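Uncharacterized protein (Nostoc punctiforme, PDB 2R3S) probably transfers methyl groups to hydroxyl oxygens of a still unidentified substrate, as a dimeric O-methyltransferase. Local coordinates at residues 5-8 with 9-13; 61-65 with 66-70; 285-288 with 289-293. All coordinates share one frame; numbering follows the deposited sequence.

How the interactions relate
All three contacts are local, each on a different helix: interaction 1 at the start of helix 8-14, interaction 2 at the end of helix 53-65, interaction 3 within helix 282-294. Interactions 1 and 2 belong to the dimerisation domain and lie about 20 Å apart between centres; interaction 3, in the methyltransferase domain, is about 22 Å from the first and about 28 Å from the second. None touches another within the chain, the nearest atoms of 61-70 and 285-293 being about 17 Å apart. The dimer brings them together: Leu-289 packs on Tyr-62 of the second subunit, Ala-285 on its Ile-65, and Thr-13 on its Phe-68.

Interaction 1 (5-8 with 9-13)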
loop_
_atom_site.group_PDB
_atom_site.type_symbol
_atom_site.label_atom_id
_atom_site.label_comp_id
_atom_site.label_asym_id
_atom_site.label_seq_id
_atom_site.Cartn_x
_atom_site.Cartn_y
_atom_site.Cartn_z
ATOM N N PRO A 5 11.044 -20.581 -5.788
ATOM C CA PRO A 5 9.754 -19.940 -5.579
ATOM C C PRO A 5 9.766 -19.131 -4.293
ATOM O O PRO A 5 10.435 -19.514 -3.338
ATOM C CB PRO A 5 8.793 -21.128 -5.488
ATOM C CG PRO A 5 9.633 -22.232 -4.909
ATOM C CD PRO A 5 11.083 -21.916 -5.165
ATOM N N SER A 6 9.016 -18.035 -4.259
ATOM C CA SER A 6 9.115 -17.095 -3.164
ATOM C C SER A 6 7.805 -16.393 -2.769
ATOM O O SER A 6 7.078 -15.941 -3.633
ATOM C CB SER A 6 10.107 -16.024 -3.560
ATOM O OG SER A 6 10.161 -15.047 -2.564
ATOM N N PRO A 7 7.555 -16.225 -1.449
ATOM C CA PRO A 7 6.388 -15.524 -0.969
ATOM C C PRO A 7 6.658 -14.031 -0.780
ATOM O O PRO A 7 5.890 -13.358 -0.102
ATOM C CB PRO A 7 6.141 -16.189 0.382
ATOM C CG PRO A 7 7.506 -16.468 0.892
ATOM C CD PRO A 7 8.415 -16.625 -0.311
ATOM N N ALA A 8 7.729 -13.504 -1.382
ATOM C CA ALA A 8 8.089 -12.101 -1.213
ATOM C C ALA A 8 7.049 -11.159 -1.789
ATOM O O ALA A 8 6.727 -10.143 -1.172
ATOM C CB ALA A 8 9.488 -11.826 -1.816
ATOM N N LEU A 9 6.509 -11.470 -2.965
ATOM C CA LEU A 9 5.461 -10.618 -3.550
ATOM C C LEU A 9 4.286 -10.492 -2.604
ATOM O O LEU A 9 3.781 -9.389 -2.330
ATOM C CB LEU A 9 4.993 -11.149 -4.922
ATOM C CG LEU A 9 3.962 -10.303 -5.711
ATOM C CD1 LEU A 9 4.404 -8.860 -5.934
ATOM C CD2 LEU A 9 3.607 -10.967 -7.039
ATOM N N PHE A 10 3.826 -11.639 -2.125
ATOM C CA PHE A 10 2.727 -11.676 -1.172
ATOM C C PHE A 10 2.997 -10.735 0.006
ATOM O O PHE A 10 2.178 -9.896 0.311
ATOM C CB PHE A 10 2.495 -13.084 -0.655
ATOM C CG PHE A 10 1.464 -13.160 0.426
ATOM C CD1 PHE A 10 0.178 -12.688 0.211
ATOM C CD2 PHE A 10 1.760 -13.720 1.653
ATOM C CE1 PHE A 10 -0.767 -12.755 1.196
ATOM C CE2 PHE A 10 0.804 -13.803 2.632
ATOM C CZ PHE A 10 -0.455 -13.330 2.419
ATOM N N PHE A 11 4.142 -10.880 0.658
ATOM C CA PHE A 11 4.410 -10.145 1.884
ATOM C C PHE A 11 4.654 -8.665 1.587
ATOM O O PHE A 11 4.205 -7.804 2.341
ATOM C CB PHE A 11 5.560 -10.775 2.692
ATOM C CG PHE A 11 5.189 -12.084 3.370
ATOM C CD1 PHE A 11 4.219 -12.125 4.343
ATOM C CD2 PHE A 11 5.818 -13.259 3.037
ATOM C CE1 PHE A 11 3.878 -13.304 4.950
ATOM C CE2 PHE A 11 5.482 -14.432 3.652
ATOM C CZ PHE A 11 4.509 -14.454 4.610
ATOM N N ASN A 12 5.316 -8.360 0.480
ATOM C CA ASN A 12 5.494 -6.946 0.098
ATOM C C ASN A 12 4.177 -6.286 -0.223
ATOM O O ASN A 12 3.969 -5.118 0.101
ATOM C CB ASN A 12 6.456 -6.797 -1.094
ATOM C CG ASN A 12 7.851 -7.292 -0.764
ATOM O OD1 ASN A 12 8.290 -7.245 0.396
ATOM N ND2 ASN A 12 8.555 -7.785 -1.781
ATOM N N THR A 13 3.291 -7.046 -0.850
ATOM C CA THR A 13 1.925 -6.590 -1.136
ATOM C C THR A 13 1.098 -6.444 0.117
ATOM O O THR A 13 0.465 -5.423 0.316
ATOM C CB THR A 13 1.254 -7.500 -2.142
ATOM O OG1 THR A 13 2.113 -7.582 -3.290
ATOM C CG2 THR A 13 -0.057 -6.935 -2.569
HETATM O O HOH W 1 4.396 -14.462 -3.317
HETATM O O HOH W 2 7.432 -13.669 -4.815
#
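Pro-7 and Phe-11 meet one helical turn apart, through a backbone bond and a side-chain touch. The amide N of Phe-11 donates to O of Pro-7 over 3.1 Å, while CB of Pro-7 rests 3.8 Å from CE2 of the phenyl ring. That ring reaches the proline at a slant because CG of Phe-11 lies beside its own backbone N (chi1 -73°). Its centre is covered on one face by CD2 of Phe-10. One residue on, N of Asn-12 donates to O of Ala-8 at 2.8 Å.

Helix 8-14 starts here with Pro-7 as its N-cap residue, and the amides of its first turn, which have no preceding helical carbonyl to meet, find other acceptors. Ser-6 organises them: its OG accepts directly from N of Ala-8 at 3.1 Å, which closes an ST turn, and its carbonyl O holds two waters, each of which donates to it. One of these waters accepts in turn from N of Leu-9, at 3.0 Å, and the other from N of Phe-10. Farther along, O of Leu-9 takes two donors of Thr-13 from opposite faces of its plane: the backbone N, and the hydroxyl OG1, only 2.6 Å away and well above the carbonyl plane. The second subunit takes up further polar groups, its Asp-81 accepting from N of Ser-6 and its Ser-20 bonding to O of Thr-13. Leu-86 of that subunit packs on Phe-10.

Interaction 2 (61-65 with 66-70); sequences DYLVI and IGFMT
Ile-66 folds back over Tyr-62 as helix 53-65 ends. Its CB lies 3.9 Å from O of Tyr-62, the same oxygen that accepts from N of Ile-66. From there the side chain divides. CG2 stands over one face of the tyrosine ring, 4.2 Å from its centroid and shifted toward the rim, a CH-pi contact. CG1, between the backbone N and the carbonyl carbon (chi1 76°), passes near O of Tyr-62 and lies in plane at the edge of the Phe-68 ring; its extended tip, CD1, reaches CE1 of Tyr-62 at 3.6 Å.

A Schellman motif closes the helix. N of Phe-68 donates to O of Leu-63 at 2.9 Å, and N of Gly-67 to O of Val-64 from well above the carbonyl plane; Gly-67 supplies the positive phi (102°). The redirected chain then brings Met-69, a selenomethionine, against the helix: CG presses on CG2 of Val-64 at a tight 3.5 Å, and CE touches CD1 of Leu-63. A water donates to both O of Val-64 and O of Met-69.

Tyr-62 and Leu-63 face helix 17-28 through Ala-22 and Ala-26, Phe-68 and Met-69 both meet Phe-32 of helix 31-35, and Met-69 also packs on Tyr-76 and Leu-78 of the adjoining strand 75-78.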
loop_
_atom_site.group_PDB
_atom_site.type_symbol
_atom_site.label_atom_id
_atom_site.label_comp_id
_atom_site.label_asym_id
_atom_site.label_seq_id
_atom_site.Cartn_x
_atom_site.Cartn_y
_atom_site.Cartn_z
ATOM N N ASP A 61 15.375 6.619 6.488
ATOM C CA ASP A 61 15.964 5.325 6.078
ATOM C C ASP A 61 14.965 4.533 5.233
ATOM O O ASP A 61 15.326 3.976 4.205
ATOM C CB ASP A 61 16.375 4.481 7.274
ATOM C CG ASP A 61 17.602 4.999 7.966
ATOM O OD1 ASP A 61 18.407 5.709 7.337
ATOM O OD2 ASP A 61 17.771 4.664 9.160
ATOM N N TYR A 62 13.704 4.530 5.644
ATOM C CA TYR A 62 12.647 3.864 4.888
ATOM C C TYR A 62 12.442 4.519 3.529
ATOM O O TYR A 62 12.324 3.835 2.522
ATOM C CB TYR A 62 11.345 3.873 5.702
ATOM C CG TYR A 62 10.222 3.029 5.138
ATOM C CD1 TYR A 62 9.318 3.560 4.234
ATOM C CD2 TYR A 62 10.074 1.702 5.505
ATOM C CE1 TYR A 62 8.285 2.786 3.722
ATOM C CE2 TYR A 62 9.051 0.922 4.996
ATOM C CZ TYR A 62 8.169 1.467 4.103
ATOM O OH TYR A 62 7.147 0.708 3.623
ATOM N N LEU A 63 12.426 5.849 3.491
ATOM C CA LEU A 63 12.336 6.564 2.212
ATOM C C LEU A 63 13.528 6.280 1.269
ATOM O O LEU A 63 13.376 6.329 0.082
ATOM C CB LEU A 63 12.157 8.074 2.453
ATOM C CG LEU A 63 10.815 8.472 3.104
ATOM C CD1 LEU A 63 10.857 9.968 3.442
ATOM C CD2 LEU A 63 9.516 8.121 2.286
ATOM N N VAL A 64 14.702 6.008 1.823
ATOM C CA VAL A 64 15.845 5.537 1.068
ATOM C C VAL A 64 15.547 4.115 0.547
ATOM O O VAL A 64 15.639 3.857 -0.666
ATOM C CB VAL A 64 17.124 5.542 1.894
ATOM C CG1 VAL A 64 18.276 4.816 1.130
ATOM C CG2 VAL A 64 17.518 6.993 2.274
ATOM N N ILE A 65 15.144 3.229 1.451
ATOM C CA ILE A 65 14.807 1.844 1.074
ATOM C C ILE A 65 13.799 1.809 -0.100
ATOM O O ILE A 65 14.038 1.129 -1.074
ATOM C CB ILE A 65 14.267 1.010 2.253
ATOM C CG1 ILE A 65 15.325 0.882 3.360
ATOM C CG2 ILE A 65 13.828 -0.391 1.771
ATOM C CD1 ILE A 65 14.739 0.344 4.645
ATOM N N ILE A 66 12.722 2.578 -0.048
ATOM C CA ILE A 66 11.752 2.540 -1.144
ATOM C C ILE A 66 12.011 3.541 -2.317
ATOM O O ILE A 66 11.207 3.652 -3.193
ATOM C CB ILE A 66 10.290 2.581 -0.581
ATOM C CG1 ILE A 66 9.891 3.995 -0.122
ATOM C CG2 ILE A 66 10.195 1.612 0.577
ATOM C CD1 ILE A 66 8.478 4.109 0.385
ATOM N N GLY A 67 13.141 4.237 -2.367
ATOM C CA GLY A 67 13.547 4.929 -3.610
ATOM C C GLY A 67 13.350 6.438 -3.738
ATOM O O GLY A 67 13.612 6.995 -4.792
ATOM N N PHE A 68 12.896 7.107 -2.679
ATOM C CA PHE A 68 12.716 8.569 -2.736
ATOM C C PHE A 68 13.992 9.397 -2.491
ATOM O O PHE A 68 14.050 10.585 -2.806
ATOM C CB PHE A 68 11.619 8.996 -1.766
ATOM C CG PHE A 68 10.255 8.575 -2.204
ATOM C CD1 PHE A 68 9.516 9.367 -3.068
ATOM C CD2 PHE A 68 9.718 7.375 -1.789
ATOM C CE1 PHE A 68 8.263 8.958 -3.501
ATOM C CE2 PHE A 68 8.449 6.966 -2.234
ATOM C CZ PHE A 68 7.745 7.768 -3.085
HETATM N N MSE A 69 15.010 8.785 -1.932
HETATM C CA MSE A 69 16.227 9.521 -1.579
HETATM C C MSE A 69 17.380 8.566 -1.403
HETATM O O MSE A 69 17.182 7.346 -1.404
HETATM C CB MSE A 69 16.027 10.333 -0.316
HETATM C CG MSE A 69 15.624 9.573 0.900
HETATM SE SE MSE A 69 15.087 10.826 2.384
HETATM C CE MSE A 69 13.547 11.702 1.513
ATOM N N THR A 70 18.586 9.118 -1.286
ATOM C CA THR A 70 19.778 8.305 -1.091
ATOM C C THR A 70 20.388 8.704 0.239
ATOM O O THR A 70 20.039 9.760 0.779
ATOM C CB THR A 70 20.785 8.446 -2.245
ATOM O OG1 THR A 70 21.214 9.803 -2.355
ATOM C CG2 THR A 70 20.142 7.990 -3.554
HETATM O O HOH W 3 17.188 5.173 -2.962
#

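Interaction 3 (285-288 with 289-293); sequences AAFS and LVMLA
The backbone of 285-293 is helical, N of Met-291 bonding to O of Phe-287 (3.0 Å) and N of Leu-292 to O of Ser-288 (2.9 Å), while N of Leu-289 reaches back just three residues to O of Ala-286. The phenyl ring of Phe-287 leans along the helix toward the next turn, its CG anti to the backbone N (chi1 -164°). Val-290 meets it obliquely, with CB 4.0 Å above one face near the rim. Met-291, a selenomethionine bent at chi2 and chi3, curls its end to the ring so that CE lies 3.7 Å from CE2 of Phe-287. Its selenium sits 4.9 Å from the ring centroid, 57° off the normal, an oblique Met-aromatic contact. This is helix 282-294 of the methyltransferase domain, whose Rossmann-like fold also supplies Phe-272, stacked on the Phe-287 ring, and His-243, edge-to-face with it. With an alanine here the ring is gone, which would probably open a gap beside Val-290, leave Phe-272 and His-243 without their ring partner, and free the end of Met-291 to turn. Farther round the helix, Leu-289 packs on Leu-113 of helix 113-119, and Leu-292 on Met-58 of the second subunit.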
loop_
_atom_site.group_PDB
_atom_site.type_symbol
_atom_site.label_atom_id
_atom_site.label_comp_id
_atom_site.label_asym_id
_atom_site.label_seq_id
_atom_site.Cartn_x
_atom_site.Cartn_y
_atom_site.Cartn_z
ATOM N N ALA A 285 -5.277 0.368 -16.608
ATOM C CA ALA A 285 -6.039 -0.829 -16.343
ATOM C C ALA A 285 -6.322 -1.037 -14.852
ATOM O O ALA A 285 -7.365 -1.601 -14.496
ATOM C CB ALA A 285 -5.340 -2.041 -16.941
ATOM N N ALA A 286 -5.395 -0.600 -13.985
ATOM C CA ALA A 286 -5.562 -0.708 -12.534
ATOM C C ALA A 286 -6.704 0.207 -12.015
ATOM O O ALA A 286 -7.226 0.002 -10.929
ATOM C CB ALA A 286 -4.254 -0.389 -11.823
ATOM N N PHE A 287 -7.104 1.202 -12.802
ATOM C CA PHE A 287 -8.145 2.142 -12.375
ATOM C C PHE A 287 -9.513 1.429 -12.171
ATOM O O PHE A 287 -10.342 1.878 -11.398
ATOM C CB PHE A 287 -8.224 3.301 -13.372
ATOM C CG PHE A 287 -8.976 4.502 -12.849
ATOM C CD1 PHE A 287 -8.418 5.321 -11.900
ATOM C CD2 PHE A 287 -10.264 4.778 -13.291
ATOM C CE1 PHE A 287 -9.131 6.401 -11.407
ATOM C CE2 PHE A 287 -10.973 5.831 -12.791
ATOM C CZ PHE A 287 -10.395 6.659 -11.870
ATOM N N SER A 288 -9.721 0.270 -12.800
ATOM C CA SER A 288 -10.974 -0.430 -12.617
ATOM C C SER A 288 -11.224 -0.829 -11.132
ATOM O O SER A 288 -12.371 -0.812 -10.663
ATOM C CB SER A 288 -11.116 -1.602 -13.612
ATOM O OG SER A 288 -10.591 -2.805 -13.105
ATOM N N LEU A 289 -10.164 -1.140 -10.387
ATOM C CA LEU A 289 -10.292 -1.437 -8.974
ATOM C C LEU A 289 -10.730 -0.174 -8.225
ATOM O O LEU A 289 -11.553 -0.264 -7.333
ATOM C CB LEU A 289 -8.999 -2.000 -8.377
ATOM C CG LEU A 289 -9.105 -2.783 -7.064
ATOM C CD1 LEU A 289 -9.686 -4.157 -7.275
ATOM C CD2 LEU A 289 -7.744 -2.879 -6.315
ATOM N N VAL A 290 -10.199 0.986 -8.611
ATOM C CA VAL A 290 -10.635 2.239 -8.041
ATOM C C VAL A 290 -12.152 2.440 -8.235
ATOM O O VAL A 290 -12.870 2.793 -7.285
ATOM C CB VAL A 290 -9.813 3.426 -8.594
ATOM C CG1 VAL A 290 -10.287 4.724 -8.018
ATOM C CG2 VAL A 290 -8.329 3.222 -8.265
HETATM N N MSE A 291 -12.636 2.152 -9.444
HETATM C CA MSE A 291 -14.052 2.258 -9.744
HETATM C C MSE A 291 -14.874 1.259 -8.966
HETATM O O MSE A 291 -15.966 1.579 -8.522
HETATM C CB MSE A 291 -14.312 2.142 -11.241
HETATM C CG MSE A 291 -13.701 3.283 -12.052
HETATM SE SE MSE A 291 -14.529 5.013 -11.595
HETATM C CE MSE A 291 -13.400 5.584 -10.069
ATOM N N LEU A 292 -14.361 0.065 -8.749
ATOM C CA LEU A 292 -15.074 -0.902 -7.913
ATOM C C LEU A 292 -15.203 -0.406 -6.480
ATOM O O LEU A 292 -16.266 -0.553 -5.845
ATOM C CB LEU A 292 -14.389 -2.276 -7.930
ATOM C CG LEU A 292 -14.941 -3.387 -7.024
ATOM C CD1 LEU A 292 -16.322 -3.908 -7.461
ATOM C CD2 LEU A 292 -13.955 -4.526 -6.938
ATOM N N ALA A 293 -14.106 0.126 -5.945
ATOM C CA ALA A 293 -14.083 0.523 -4.545
ATOM C C ALA A 293 -14.972 1.736 -4.251
ATOM O O ALA A 293 -15.510 1.842 -3.160
ATOM C CB ALA A 293 -12.646 0.783 -4.050
#